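Local structure of extracellular solute-binding protein family 1 (Kribbella flavida, 5IXP) at residues F12-S15 against D16-E20; D78-H82 against G83-L87; W94-A97 against S98-S102; P284-A287 against A288-A291; P297-Q300 against I301-F304. The protein probably captures a solute outside the cell and hands it to an ABC transporter for uptake, as other extracellular solute-binding proteins do. One frame throughout, in Å; residues are numbered along the deposited sequence. Where two conformers were deposited one is given.

All five contacts are local, within single continuous chain segments, and follow one another in numerical order. Contacts 1 and 5, on helix 15-24 and helix 297-307, have centres about 10 Å apart and touch: Leu-17 packs on Val-303, and Glu-20, in the conformer given, forms a salt bridge with Lys-302. Contacts 2 and 4 make a second touching pair, about 11 Å between centres, where His-82 and Leu-79 lie against Ala-288 of helix 284-294. Contact 3, on helix 93-98, lies about 13 Å from contact 2 between centres and touches none of the others. Pieces from early and late in the chain thus meet round the mixed sheet, consistent with the interwoven lobes of the periplasmic-binding-protein fold.

Contact 1: F12-S15 against D16-E20; sequences FGYS and DLYRE
Tyr-14 and Tyr-18, one helical turn apart, make the main side-chain contact here. The packing part is apolar: Tyr-14 CB sits over one face of the Tyr-18 ring, 3.3 Å from Tyr-18 CZ. The Tyr-18 hydroxyl in turn arrives at the edge of the Tyr-14 ring, in its plane, with OH 3.3 Å from Tyr-14 CD1. The two rings meet obliquely, centroids 5.9 Å apart and planes at 77°. Tyr-18 CG lies beside its own backbone N (chi1 -58°), which leans the ring back toward the start of the helix and over Tyr-14. On another part of Tyr-14, ring atom CD2 meets Leu-17 CD1 at 3.8 Å, and Phe-12 CB covers one ring face.

Among the polar links, Tyr-18 N donates to Tyr-14 O at 3.0 Å, with the N-H angle at 155°, the usual i to i+4 bond of a first helical turn. Tyr-14 O also stands over one face of the Tyr-18 ring. A water connects Gly-13 O, at a short 2.5 Å, with Asp-16 N at 2.9 Å, and so joins the loop to the helix start. The Tyr-18 hydroxyl has its strongest partner in Glu-32.

Charged contacts lie on the outer side. Arg-19 NH1 pairs with Asp-16 OD1, although Arg-19 has two conformers and this bridge is therefore doubtful; Asp-16 OD2 pairs with Lys-306.

Together these features describe the loop-to-helix junction that follows strand 2-8, a beta-to-alpha connection of the kind that builds the lobes of the periplasmic-binding-protein fold.

Contact 2: D78-H82 against G83-L87; sequences DLRDH and GADEL
The side chains of Arg-80, in the 3-10 turn 79-81, and Asp-85, in the first turn of helix 84-87, cross obliquely where Gly-83 at the N-cap links turn and helix. The 3-10 turn is opened by an Asx turn, in which Asp-78 OD1 accepts from Arg-80 N.

Along the arginine, CB lies 3.7 Å from Asp-85 OD2, and CG comes closer still, 3.3 Å from the same OD2. The chain then bends at chi2 (138°) and again at chi3 (92°), which carries CD past the carboxylate and turns the guanidinium edge toward Asp-78. NE stays 3.7 Å from Asp-85 OD2, a long salt bridge: the oxygen is well out of the guanidinium plane and no N-H points at it, consistent with the 79° between the two flat groups. At the tip, NH1 meets Asp-78 OD2 at 2.8 Å in a weak, bent hydrogen bond that is part of a salt bridge. With an alanine here, Asp-78 and Asp-85 would probably lose the positive charge they share, leaving the two carboxylates without their common mate.

Beneath this network, Leu-79 O receives Ala-84 N at 3.0 Å and also His-82 N, from opposite faces of its carbonyl plane. Leu-79 CB and Ala-84 CB pack at 3.8 Å, and Leu-79 continues onto Ala-288 of helix 284-294. Gly-83 has a positive phi, and a side chain there would jam against His-82 O.

One water closes the turn on the arginine side, donating to Arg-80 O at 2.7 Å and accepting from Asp-85 N at 2.8 Å.

Contact 3: W94-A97 against S98-S102; sequences WKVA and SATTS
Val-96 O is gripped by two donors, Thr-100 OG1 at 2.7 Å and Ala-99 N at 3.1 Å. They reach the carbonyl from opposite faces of its plane, each more than 50° out of it, so neither lies on an in-plane lone pair. Thr-100 delivers its hydroxyl because OG1 sits beside the residue's own backbone N (chi1 -55°), turned back over the helix end; there it also passes 3.8 Å from Val-96 CG1.

The neighbouring carbonyls are served differently. Ala-97 O takes Thr-100 N at 3.0 Å with a fairly straight N-H (157°), from above the carbonyl plane. Trp-94 O accepts Ser-98 N at 3.3 Å in an i to i+4 bond. Ser-98 OG is also 3.2 Å from Trp-94 O, but the hydroxyl could turn to a different acceptor, which leaves this bond tentative. Lys-95 O accepts a hydrogen bond from the Tyr-274 hydroxyl.

Lys-95 and Trp-94 send their side-chain donors to other parts of the fold. Lys-95 NZ gives hydrogen bonds to Asp-112 O and Ser-273 O, and it makes a cation-pi contact with Tyr-274; Trp-94 NE1 donates to Ala-343 O.

The bonds to Val-96 O from Ala-99 N and to Ala-97 O from Thr-100 N span three residues, whereas Ser-98 N to Trp-94 O spans four. This is consistent with a tighter winding where the chain leaves helix 93-98. Each of the carbonyls from Trp-94 to Ala-97 finds a donor, and a threonine hydroxyl at this point probably offsets part of the negative polarity that gathers at the C-terminal end of a helix.

Contact 4: P284-A287 against A288-A291; sequences PAEA and AKLA
Ala-288 CB lies 3.3 Å from Pro-284 O, on the tightly packed flank of helix 284-294. This side is built from Ala-287, Ala-288, Leu-290 and Ala-291, all buried. Ala-287, Leu-290 and Ala-291 all rest on Ile-58 of strand 58-62, and Leu-290 reaches Leu-4 of strand 2-8 as well. The backbone is regular throughout. Ala-288 N donates to Pro-284 O at 2.8 Å, and Ala-291 N to Ala-287 O at 2.9 Å with an N-H angle of 163°. Lys-289 N and Leu-290 N make the equivalent i to i+4 bonds to Ala-285 O and Glu-286 O.

The other flank is looser and faces solvent more. Here Glu-286 and Lys-289 lie side by side and point the same way, one turn apart. The glutamate folds at chi2 (-75°), and Lys-289 starts with CG opposite its backbone N and then bends at chi3 (-52°), so the two charged ends converge. They do not close fully: Glu-286 OE1 and Lys-289 NZ form a long salt bridge at 3.6 Å, and Lys-289 CE is 3.9 Å from Glu-286 OE1. A water beside the pair bridges it, donating to Glu-286 OE1 at 2.7 Å and accepting from Lys-289 NZ at 2.6 Å.

The chemistry thus divides the helix lengthwise. The buried flank meets Ile-58 and Leu-4 of the sheet through apolar side chains, with Ala-288 on His-82, while the ion pair on the outer side is coupled partly through water, so its attraction is likely to be softened by solvent screening.

Contact 5: P297-Q300 against I301-F304; sequences PEQQ and IKVF
The flat amide of Gln-299 meets Lys-302 at its oxygen end: Lys-302 NZ donates to Gln-299 OE1 at 2.8 Å, in the carbonyl plane and on a lone pair, with a C=O to donor angle of 143°. The amide's other end, NE2, is bonded to Trp-293 O, so both polar atoms are held and the group's rotation is probably fixed. A second amide, that of Gln-300, accepts from Ser-312 N at OE1, with weak bonds from NE2 to Thr-295 O and Thr-111 O. The Phe-304 ring is directed away from residues 297-300 toward Pro-311 and Gln-325.

Gln-299 reaches the lysine because its chain bends at chi2 (63°), bringing the amide alongside the extended Lys-302, whose CE runs 3.6 Å from Gln-299 OE1. Lower down, Lys-302 CG is 3.3 Å from Glu-298 O. The lysine ammonium also pairs with Glu-20 of helix 15-24 in the conformer given, a partner that is less certain. A methionine in its place is likely to leave Gln-299 OE1 without this donor, and the amide held at its NE2 end alone.

The apolar branches pack against carbonyl oxygens of the preceding turn. Ile-301 CG1 lies 3.3 Å from Pro-297 O, and Val-303 CG2 lies 3.4 Å from Gln-299 O. Backbone bonds follow the same spacing: Val-303 N donates to Gln-299 O, and Phe-304 N to Gln-300 O, both at 2.9 Å.

This is the opening of a regular alpha helix with an i to i+3 side-chain bond, docked through Val-303 and Lys-302 against helix 15-24, as in the helix-covered sheets of periplasmic-binding-protein lobes.

Contact 1: F12-S15 against D16-E20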
loop_
_atom_site.group_PDB
_atom_site.type_symbol
_atom_site.label_atom_id
_atom_site.label_comp_id
_atom_site.label_asym_id
_atom_site.label_seq_id
_atom_site.Cartn_x
_atom_site.Cartn_y
_atom_site.Cartn_z
ATOM N N PHE A 12 -9.250 11.959 3.589
ATOM C CA PHE A 12 -7.897 12.456 3.795
ATOM C C PHE A 12 -7.719 13.143 5.144
ATOM O O PHE A 12 -6.577 13.361 5.561
ATOM C CB PHE A 12 -7.510 13.406 2.654
ATOM C CG PHE A 12 -6.965 12.688 1.445
ATOM C CD1 PHE A 12 -7.713 11.717 0.819
ATOM C CD2 PHE A 12 -5.701 12.975 0.950
ATOM C CE1 PHE A 12 -7.224 11.037 -0.289
ATOM C CE2 PHE A 12 -5.196 12.301 -0.156
ATOM C CZ PHE A 12 -5.966 11.317 -0.772
ATOM N N GLY A 13 -8.805 13.473 5.838
ATOM C CA GLY A 13 -8.677 14.104 7.140
ATOM C C GLY A 13 -8.265 15.559 7.096
ATOM O O GLY A 13 -7.760 16.080 8.097
ATOM N N TYR A 14 -8.495 16.242 5.974
ATOM C CA TYR A 14 -7.990 17.596 5.759
ATOM C C TYR A 14 -8.957 18.701 6.188
ATOM O O TYR A 14 -8.584 19.877 6.114
ATOM C CB TYR A 14 -7.664 17.804 4.279
ATOM C CG TYR A 14 -6.419 17.120 3.761
ATOM C CD1 TYR A 14 -6.148 17.108 2.394
ATOM C CD2 TYR A 14 -5.487 16.530 4.630
ATOM C CE1 TYR A 14 -5.003 16.514 1.888
ATOM C CE2 TYR A 14 -4.330 15.920 4.125
ATOM C CZ TYR A 14 -4.100 15.923 2.750
ATOM O OH TYR A 14 -2.968 15.341 2.222
ATOM N N SER A 15 -10.180 18.375 6.610
ATOM C CA SER A 15 -11.196 19.421 6.787
ATOM C C SER A 15 -10.727 20.537 7.722
ATOM O O SER A 15 -10.879 21.727 7.410
ATOM C CB SER A 15 -12.501 18.815 7.300
ATOM O OG SER A 15 -13.079 17.980 6.309
ATOM N N ASP A 16 -10.163 20.179 8.880
ATOM C CA ASP A 16 -9.682 21.225 9.783
ATOM C C ASP A 16 -8.472 21.938 9.204
ATOM O O ASP A 16 -8.271 23.131 9.462
ATOM C CB ASP A 16 -9.309 20.652 11.154
ATOM C CG ASP A 16 -10.475 19.988 11.852
ATOM O OD1 ASP A 16 -11.624 20.434 11.640
ATOM O OD2 ASP A 16 -10.237 19.022 12.615
ATOM N N LEU A 17 -7.653 21.222 8.430
ATOM C CA LEU A 17 -6.450 21.827 7.879
ATOM C C LEU A 17 -6.797 22.938 6.899
ATOM O O LEU A 17 -6.113 23.965 6.863
ATOM C CB LEU A 17 -5.581 20.771 7.200
ATOM C CG LEU A 17 -5.153 19.610 8.094
ATOM C CD1 LEU A 17 -4.113 18.758 7.395
ATOM C CD2 LEU A 17 -4.625 20.131 9.413
ATOM N N TYR A 18 -7.855 22.750 6.093
ATOM C CA TYR A 18 -8.247 23.804 5.161
ATOM C C TYR A 18 -8.600 25.079 5.911
ATOM O O TYR A 18 -8.242 26.180 5.476
ATOM C CB TYR A 18 -9.443 23.369 4.314
ATOM C CG TYR A 18 -9.251 22.112 3.493
ATOM C CD1 TYR A 18 -8.036 21.828 2.874
ATOM C CD2 TYR A 18 -10.310 21.217 3.316
ATOM C CE1 TYR A 18 -7.874 20.673 2.096
ATOM C CE2 TYR A 18 -10.159 20.061 2.540
ATOM C CZ TYR A 18 -8.941 19.800 1.936
ATOM O OH TYR A 18 -8.787 18.658 1.174
ATOM N N ARG A 19 -9.318 24.948 7.033
ATOM C CA ARG A 19 -9.665 26.117 7.839
ATOM C C ARG A 19 -8.415 26.798 8.375
ATOM O O ARG A 19 -8.312 28.033 8.361
ATOM C CB ARG A 19 -10.578 25.715 8.997
ATOM C CG ARG A 19 -11.896 25.112 8.564
ATOM C CD ARG A 19 -12.811 24.783 9.738
ATOM N NE ARG A 19 -13.973 24.021 9.291
ATOM C CZ ARG A 19 -14.144 22.720 9.496
ATOM N NH1 ARG A 19 -13.240 22.021 10.175
ATOM N NH2 ARG A 19 -15.231 22.118 9.032
ATOM N N GLU A 20 -7.457 26.004 8.857
ATOM C CA GLU A 20 -6.210 26.556 9.372
ATOM C C GLU A 20 -5.457 27.314 8.289
ATOM O O GLU A 20 -4.965 28.425 8.516
ATOM C CB GLU A 20 -5.342 25.433 9.942
ATOM C CG GLU A 20 -5.923 24.777 11.170
ATOM C CD GLU A 20 -5.103 23.598 11.649
ATOM O OE1 GLU A 20 -4.252 23.105 10.883
ATOM O OE2 GLU A 20 -5.312 23.167 12.794
HETATM O O HOH W 1 -8.336 18.061 9.543
#

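Contact 2: D78-H82 against G83-L87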
loop_
_atom_site.group_PDB
_atom_site.type_symbol
_atom_site.label_atom_id
_atom_site.label_comp_id
_atom_site.label_asym_id
_atom_site.label_seq_id
_atom_site.Cartn_x
_atom_site.Cartn_y
_atom_site.Cartn_z
ATOM N N ASP A 78 6.061 19.832 -12.444
ATOM C CA ASP A 78 7.252 19.339 -11.765
ATOM C C ASP A 78 7.429 20.154 -10.492
ATOM O O ASP A 78 7.745 21.344 -10.550
ATOM C CB ASP A 78 8.458 19.456 -12.694
ATOM C CG ASP A 78 9.750 18.950 -12.064
ATOM O OD1 ASP A 78 9.705 18.394 -10.949
ATOM O OD2 ASP A 78 10.819 19.101 -12.706
ATOM N N LEU A 79 7.176 19.535 -9.335
ATOM C CA LEU A 79 7.226 20.283 -8.088
ATOM C C LEU A 79 8.635 20.767 -7.760
ATOM O O LEU A 79 8.793 21.636 -6.895
ATOM C CB LEU A 79 6.642 19.429 -6.951
ATOM C CG LEU A 79 5.163 19.047 -7.212
ATOM C CD1 LEU A 79 4.672 17.946 -6.258
ATOM C CD2 LEU A 79 4.242 20.259 -7.133
ATOM N N ARG A 80 9.655 20.248 -8.442
ATOM C CA ARG A 80 10.989 20.835 -8.315
ATOM C C ARG A 80 11.011 22.285 -8.767
ATOM O O ARG A 80 11.849 23.065 -8.301
ATOM C CB ARG A 80 11.999 20.018 -9.108
ATOM C CG ARG A 80 12.372 18.748 -8.404
ATOM C CD ARG A 80 12.450 17.605 -9.367
ATOM N NE ARG A 80 13.791 17.428 -9.899
ATOM C CZ ARG A 80 14.110 17.540 -11.183
ATOM N NH1 ARG A 80 13.183 17.832 -12.087
ATOM N NH2 ARG A 80 15.363 17.342 -11.559
ATOM N N ASP A 81 10.103 22.671 -9.667
ATOM C CA ASP A 81 9.997 24.079 -10.036
ATOM C C ASP A 81 9.413 24.930 -8.924
ATOM O O ASP A 81 9.350 26.152 -9.082
ATOM C CB ASP A 81 9.148 24.246 -11.303
ATOM C CG ASP A 81 9.807 23.643 -12.535
ATOM O OD1 ASP A 81 11.055 23.623 -12.606
ATOM O OD2 ASP A 81 9.075 23.204 -13.444
ATOM N N HIS A 82 8.998 24.325 -7.807
ATOM C CA HIS A 82 8.385 25.068 -6.715
ATOM C C HIS A 82 8.948 24.647 -5.365
ATOM O O HIS A 82 8.264 24.760 -4.342
ATOM C CB HIS A 82 6.865 24.898 -6.734
ATOM C CG HIS A 82 6.254 25.295 -8.037
ATOM N ND1 HIS A 82 5.876 26.589 -8.314
ATOM C CD2 HIS A 82 6.003 24.579 -9.157
ATOM C CE1 HIS A 82 5.399 26.651 -9.544
ATOM N NE2 HIS A 82 5.467 25.444 -10.078
ATOM N N GLY A 83 10.180 24.146 -5.343
ATOM C CA GLY A 83 10.885 23.908 -4.098
ATOM C C GLY A 83 10.962 22.467 -3.642
ATOM O O GLY A 83 11.501 22.220 -2.559
ATOM N N ALA A 84 10.466 21.508 -4.430
ATOM C CA ALA A 84 10.510 20.105 -4.021
ATOM C C ALA A 84 11.925 19.634 -3.701
ATOM O O ALA A 84 12.109 18.781 -2.823
ATOM C CB ALA A 84 9.921 19.214 -5.111
ATOM N N ASP A 85 12.934 20.146 -4.412
ATOM C CA ASP A 85 14.286 19.639 -4.191
ATOM C C ASP A 85 14.778 19.956 -2.787
ATOM O O ASP A 85 15.515 19.156 -2.197
ATOM C CB ASP A 85 15.243 20.194 -5.246
ATOM C CG ASP A 85 15.290 19.333 -6.495
ATOM O OD1 ASP A 85 15.279 18.085 -6.368
ATOM O OD2 ASP A 85 15.335 19.902 -7.607
ATOM N N GLU A 86 14.368 21.100 -2.229
ATOM C CA GLU A 86 14.671 21.395 -0.834
ATOM C C GLU A 86 13.821 20.558 0.122
ATOM O O GLU A 86 14.283 20.211 1.217
ATOM C CB GLU A 86 14.466 22.883 -0.554
ATOM N N LEU A 87 12.587 20.223 -0.259
ATOM C CA LEU A 87 11.713 19.480 0.646
ATOM C C LEU A 87 11.973 17.979 0.642
ATOM O O LEU A 87 11.532 17.302 1.567
ATOM C CB LEU A 87 10.245 19.703 0.288
ATOM C CG LEU A 87 9.633 21.071 0.554
ATOM C CD1 LEU A 87 8.155 21.028 0.172
ATOM C CD2 LEU A 87 9.812 21.477 2.007
HETATM O O HOH W 2 13.107 22.517 -5.982
#

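Contact 3: W94-A97 against S98-S102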
loop_
_atom_site.group_PDB
_atom_site.type_symbol
_atom_site.label_atom_id
_atom_site.label_comp_id
_atom_site.label_asym_id
_atom_site.label_seq_id
_atom_site.Cartn_x
_atom_site.Cartn_y
_atom_site.Cartn_z
ATOM N N TRP A 94 11.941 6.311 -0.336
ATOM C CA TRP A 94 11.120 5.499 -1.233
ATOM C C TRP A 94 9.763 6.143 -1.518
ATOM O O TRP A 94 9.189 5.921 -2.592
ATOM C CB TRP A 94 10.938 4.087 -0.670
ATOM C CG TRP A 94 10.356 3.971 0.721
ATOM C CD1 TRP A 94 11.051 3.863 1.897
ATOM C CD2 TRP A 94 8.968 3.877 1.068
ATOM N NE1 TRP A 94 10.182 3.740 2.955
ATOM C CE2 TRP A 94 8.897 3.738 2.474
ATOM C CE3 TRP A 94 7.780 3.903 0.330
ATOM C CZ2 TRP A 94 7.692 3.623 3.153
ATOM C CZ3 TRP A 94 6.577 3.781 1.008
ATOM C CH2 TRP A 94 6.542 3.645 2.408
ATOM N N LYS A 95 9.232 6.934 -0.583
ATOM C CA LYS A 95 7.988 7.643 -0.860
ATOM C C LYS A 95 8.189 8.672 -1.965
ATOM O O LYS A 95 7.362 8.779 -2.878
ATOM C CB LYS A 95 7.457 8.309 0.417
ATOM C CG LYS A 95 6.106 9.043 0.236
ATOM C CD LYS A 95 4.949 8.056 0.117
ATOM C CE LYS A 95 3.597 8.777 0.023
ATOM N NZ LYS A 95 2.427 7.834 -0.060
ATOM N N VAL A 96 9.292 9.426 -1.910
ATOM C CA VAL A 96 9.576 10.404 -2.958
ATOM C C VAL A 96 9.771 9.704 -4.293
ATOM O O VAL A 96 9.263 10.154 -5.330
ATOM C CB VAL A 96 10.817 11.242 -2.595
ATOM C CG1 VAL A 96 11.153 12.211 -3.728
ATOM C CG2 VAL A 96 10.614 11.979 -1.296
ATOM N N ALA A 97 10.499 8.583 -4.283
ATOM C CA ALA A 97 10.872 7.912 -5.525
ATOM C C ALA A 97 9.649 7.444 -6.301
ATOM O O ALA A 97 9.643 7.476 -7.538
ATOM C CB ALA A 97 11.799 6.728 -5.218
ATOM N N SER A 98 8.599 7.006 -5.599
ATOM C CA SER A 98 7.428 6.471 -6.287
ATOM C C SER A 98 6.667 7.538 -7.060
ATOM O O SER A 98 5.869 7.189 -7.937
ATOM C CB SER A 98 6.484 5.784 -5.298
ATOM O OG SER A 98 7.105 4.674 -4.666
ATOM N N ALA A 99 6.885 8.820 -6.759
ATOM C CA ALA A 99 6.281 9.920 -7.502
ATOM C C ALA A 99 7.310 10.683 -8.330
ATOM O O ALA A 99 7.071 11.839 -8.704
ATOM C CB ALA A 99 5.552 10.875 -6.549
ATOM N N THR A 100 8.449 10.060 -8.624
ATOM C CA THR A 100 9.511 10.667 -9.418
ATOM C C THR A 100 9.628 9.922 -10.740
ATOM O O THR A 100 9.645 8.687 -10.762
ATOM C CB THR A 100 10.847 10.633 -8.671
ATOM O OG1 THR A 100 10.690 11.262 -7.400
ATOM C CG2 THR A 100 11.938 11.373 -9.456
ATOM N N THR A 101 9.695 10.677 -11.834
ATOM C CA THR A 101 9.827 10.101 -13.161
ATOM C C THR A 101 11.243 9.583 -13.375
ATOM O O THR A 101 12.166 9.879 -12.615
ATOM C CB THR A 101 9.524 11.138 -14.236
ATOM O OG1 THR A 101 10.540 12.148 -14.203
ATOM C CG2 THR A 101 8.154 11.774 -13.995
ATOM N N SER A 102 11.410 8.824 -14.459
ATOM C CA SER A 102 12.737 8.338 -14.826
ATOM C C SER A 102 13.715 9.484 -15.025
ATOM O O SER A 102 14.905 9.343 -14.727
ATOM C CB SER A 102 12.649 7.494 -16.093
ATOM O OG SER A 102 11.798 6.376 -15.894
#

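Contact 4: P284-A287 against A288-A291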
loop_
_atom_site.group_PDB
_atom_site.type_symbol
_atom_site.label_atom_id
_atom_site.label_comp_id
_atom_site.label_asym_id
_atom_site.label_seq_id
_atom_site.Cartn_x
_atom_site.Cartn_y
_atom_site.Cartn_z
ATOM N N PRO A 284 -0.459 27.391 -10.239
ATOM C CA PRO A 284 0.421 26.277 -9.852
ATOM C C PRO A 284 1.283 26.581 -8.639
ATOM O O PRO A 284 1.533 25.679 -7.832
ATOM C CB PRO A 284 1.261 26.035 -11.116
ATOM C CG PRO A 284 1.180 27.323 -11.888
ATOM C CD PRO A 284 -0.179 27.863 -11.613
ATOM N N ALA A 285 1.722 27.826 -8.457
ATOM C CA ALA A 285 2.578 28.117 -7.310
ATOM C C ALA A 285 1.789 28.063 -6.005
ATOM O O ALA A 285 2.264 27.503 -5.008
ATOM C CB ALA A 285 3.254 29.477 -7.487
ATOM N N GLU A 286 0.578 28.632 -5.991
ATOM C CA GLU A 286 -0.253 28.560 -4.790
ATOM C C GLU A 286 -0.718 27.134 -4.530
ATOM O O GLU A 286 -0.821 26.714 -3.369
ATOM C CB GLU A 286 -1.459 29.490 -4.914
ATOM C CG GLU A 286 -1.104 30.964 -4.979
ATOM C CD GLU A 286 -0.681 31.539 -3.637
ATOM O OE1 GLU A 286 -0.879 30.903 -2.581
ATOM O OE2 GLU A 286 -0.143 32.651 -3.639
ATOM N N ALA A 287 -1.028 26.388 -5.596
ATOM C CA ALA A 287 -1.400 24.979 -5.449
ATOM C C ALA A 287 -0.253 24.171 -4.857
ATOM O O ALA A 287 -0.452 23.384 -3.927
ATOM C CB ALA A 287 -1.821 24.392 -6.800
ATOM N N ALA A 288 0.963 24.352 -5.386
ATOM C CA ALA A 288 2.107 23.612 -4.855
ATOM C C ALA A 288 2.384 23.996 -3.407
ATOM O O ALA A 288 2.746 23.139 -2.589
ATOM C CB ALA A 288 3.352 23.844 -5.720
ATOM N N LYS A 289 2.216 25.280 -3.069
ATOM C CA LYS A 289 2.442 25.714 -1.694
ATOM C C LYS A 289 1.470 25.034 -0.741
ATOM O O LYS A 289 1.860 24.563 0.341
ATOM C CB LYS A 289 2.316 27.236 -1.568
ATOM C CG LYS A 289 2.728 27.717 -0.179
ATOM C CD LYS A 289 2.190 29.100 0.213
ATOM C CE LYS A 289 2.476 30.148 -0.814
ATOM N NZ LYS A 289 1.953 31.481 -0.355
ATOM N N LEU A 290 0.190 24.988 -1.120
ATOM C CA LEU A 290 -0.805 24.345 -0.272
ATOM C C LEU A 290 -0.537 22.848 -0.158
ATOM O O LEU A 290 -0.641 22.274 0.936
ATOM C CB LEU A 290 -2.214 24.608 -0.816
ATOM C CG LEU A 290 -3.347 23.833 -0.114
ATOM C CD1 LEU A 290 -3.395 24.146 1.392
ATOM C CD2 LEU A 290 -4.712 24.100 -0.785
ATOM N N ALA A 291 -0.183 22.203 -1.274
ATOM C CA ALA A 291 0.099 20.769 -1.239
ATOM C C ALA A 291 1.295 20.469 -0.343
ATOM O O ALA A 291 1.290 19.482 0.409
ATOM C CB ALA A 291 0.346 20.240 -2.648
HETATM O O HOH W 3 -0.562 32.222 -0.235
#

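Contact 5: P297-Q300 against I301-F304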
loop_
_atom_site.group_PDB
_atom_site.type_symbol
_atom_site.label_atom_id
_atom_site.label_comp_id
_atom_site.label_asym_id
_atom_site.label_seq_id
_atom_site.Cartn_x
_atom_site.Cartn_y
_atom_site.Cartn_z
ATOM N N PRO A 297 5.238 17.692 8.063
ATOM C CA PRO A 297 5.135 16.845 9.266
ATOM C C PRO A 297 4.072 17.280 10.262
ATOM O O PRO A 297 3.348 16.417 10.774
ATOM C CB PRO A 297 6.541 16.936 9.885
ATOM C CG PRO A 297 7.440 17.328 8.769
ATOM C CD PRO A 297 6.631 18.063 7.750
ATOM N N GLU A 298 3.955 18.582 10.558
ATOM C CA GLU A 298 2.959 19.017 11.535
ATOM C C GLU A 298 1.551 18.656 11.077
ATOM O O GLU A 298 0.703 18.279 11.894
ATOM C CB GLU A 298 3.074 20.525 11.800
ATOM C CG GLU A 298 4.337 20.930 12.570
ATOM C CD GLU A 298 4.264 22.333 13.178
ATOM O OE1 GLU A 298 3.449 23.164 12.716
ATOM O OE2 GLU A 298 5.031 22.607 14.127
ATOM N N GLN A 299 1.288 18.746 9.771
ATOM C CA GLN A 299 -0.035 18.410 9.262
ATOM C C GLN A 299 -0.240 16.904 9.196
ATOM O O GLN A 299 -1.341 16.417 9.473
ATOM C CB GLN A 299 -0.259 19.060 7.897
ATOM C CG GLN A 299 -0.696 20.533 8.021
ATOM C CD GLN A 299 0.363 21.406 8.665
ATOM O OE1 GLN A 299 0.225 21.818 9.819
ATOM N NE2 GLN A 299 1.423 21.706 7.917
ATOM N N GLN A 300 0.804 16.146 8.860
ATOM C CA GLN A 300 0.637 14.696 8.859
ATOM C C GLN A 300 0.373 14.168 10.265
ATOM O O GLN A 300 -0.367 13.188 10.433
ATOM C CB GLN A 300 1.853 14.025 8.224
ATOM C CG GLN A 300 2.070 14.451 6.767
ATOM C CD GLN A 300 2.549 13.304 5.894
ATOM O OE1 GLN A 300 2.627 12.169 6.344
ATOM N NE2 GLN A 300 2.874 13.599 4.649
ATOM N N ILE A 301 0.930 14.819 11.289
ATOM C CA ILE A 301 0.599 14.437 12.659
ATOM C C ILE A 301 -0.865 14.734 12.965
ATOM O O ILE A 301 -1.559 13.918 13.582
ATOM C CB ILE A 301 1.543 15.134 13.653
ATOM C CG1 ILE A 301 2.952 14.551 13.512
ATOM C CG2 ILE A 301 1.004 14.992 15.081
ATOM C CD1 ILE A 301 4.021 15.373 14.171
ATOM N N LYS A 302 -1.368 15.898 12.536
ATOM C CA LYS A 302 -2.777 16.210 12.768
ATOM C C LYS A 302 -3.687 15.182 12.106
ATOM O O LYS A 302 -4.677 14.741 12.704
ATOM C CB LYS A 302 -3.105 17.612 12.258
ATOM C CG LYS A 302 -2.415 18.718 13.009
ATOM C CD LYS A 302 -2.631 20.037 12.282
ATOM C CE LYS A 302 -1.709 21.125 12.778
ATOM N NZ LYS A 302 -1.718 22.287 11.850
ATOM N N VAL A 303 -3.364 14.787 10.870
ATOM C CA VAL A 303 -4.157 13.787 10.160
ATOM C C VAL A 303 -4.074 12.442 10.870
ATOM O O VAL A 303 -5.080 11.735 11.012
ATOM C CB VAL A 303 -3.687 13.690 8.692
ATOM C CG1 VAL A 303 -4.312 12.485 7.991
ATOM C CG2 VAL A 303 -3.989 15.008 7.927
ATOM N N PHE A 304 -2.874 12.069 11.327
ATOM C CA PHE A 304 -2.717 10.833 12.089
ATOM C C PHE A 304 -3.641 10.806 13.306
ATOM O O PHE A 304 -4.295 9.793 13.575
ATOM C CB PHE A 304 -1.256 10.672 12.521
ATOM C CG PHE A 304 -1.018 9.502 13.439
ATOM C CD1 PHE A 304 -0.976 8.211 12.936
ATOM C CD2 PHE A 304 -0.809 9.698 14.803
ATOM C CE1 PHE A 304 -0.747 7.125 13.780
ATOM C CE2 PHE A 304 -0.581 8.620 15.647
ATOM C CZ PHE A 304 -0.548 7.335 15.137
#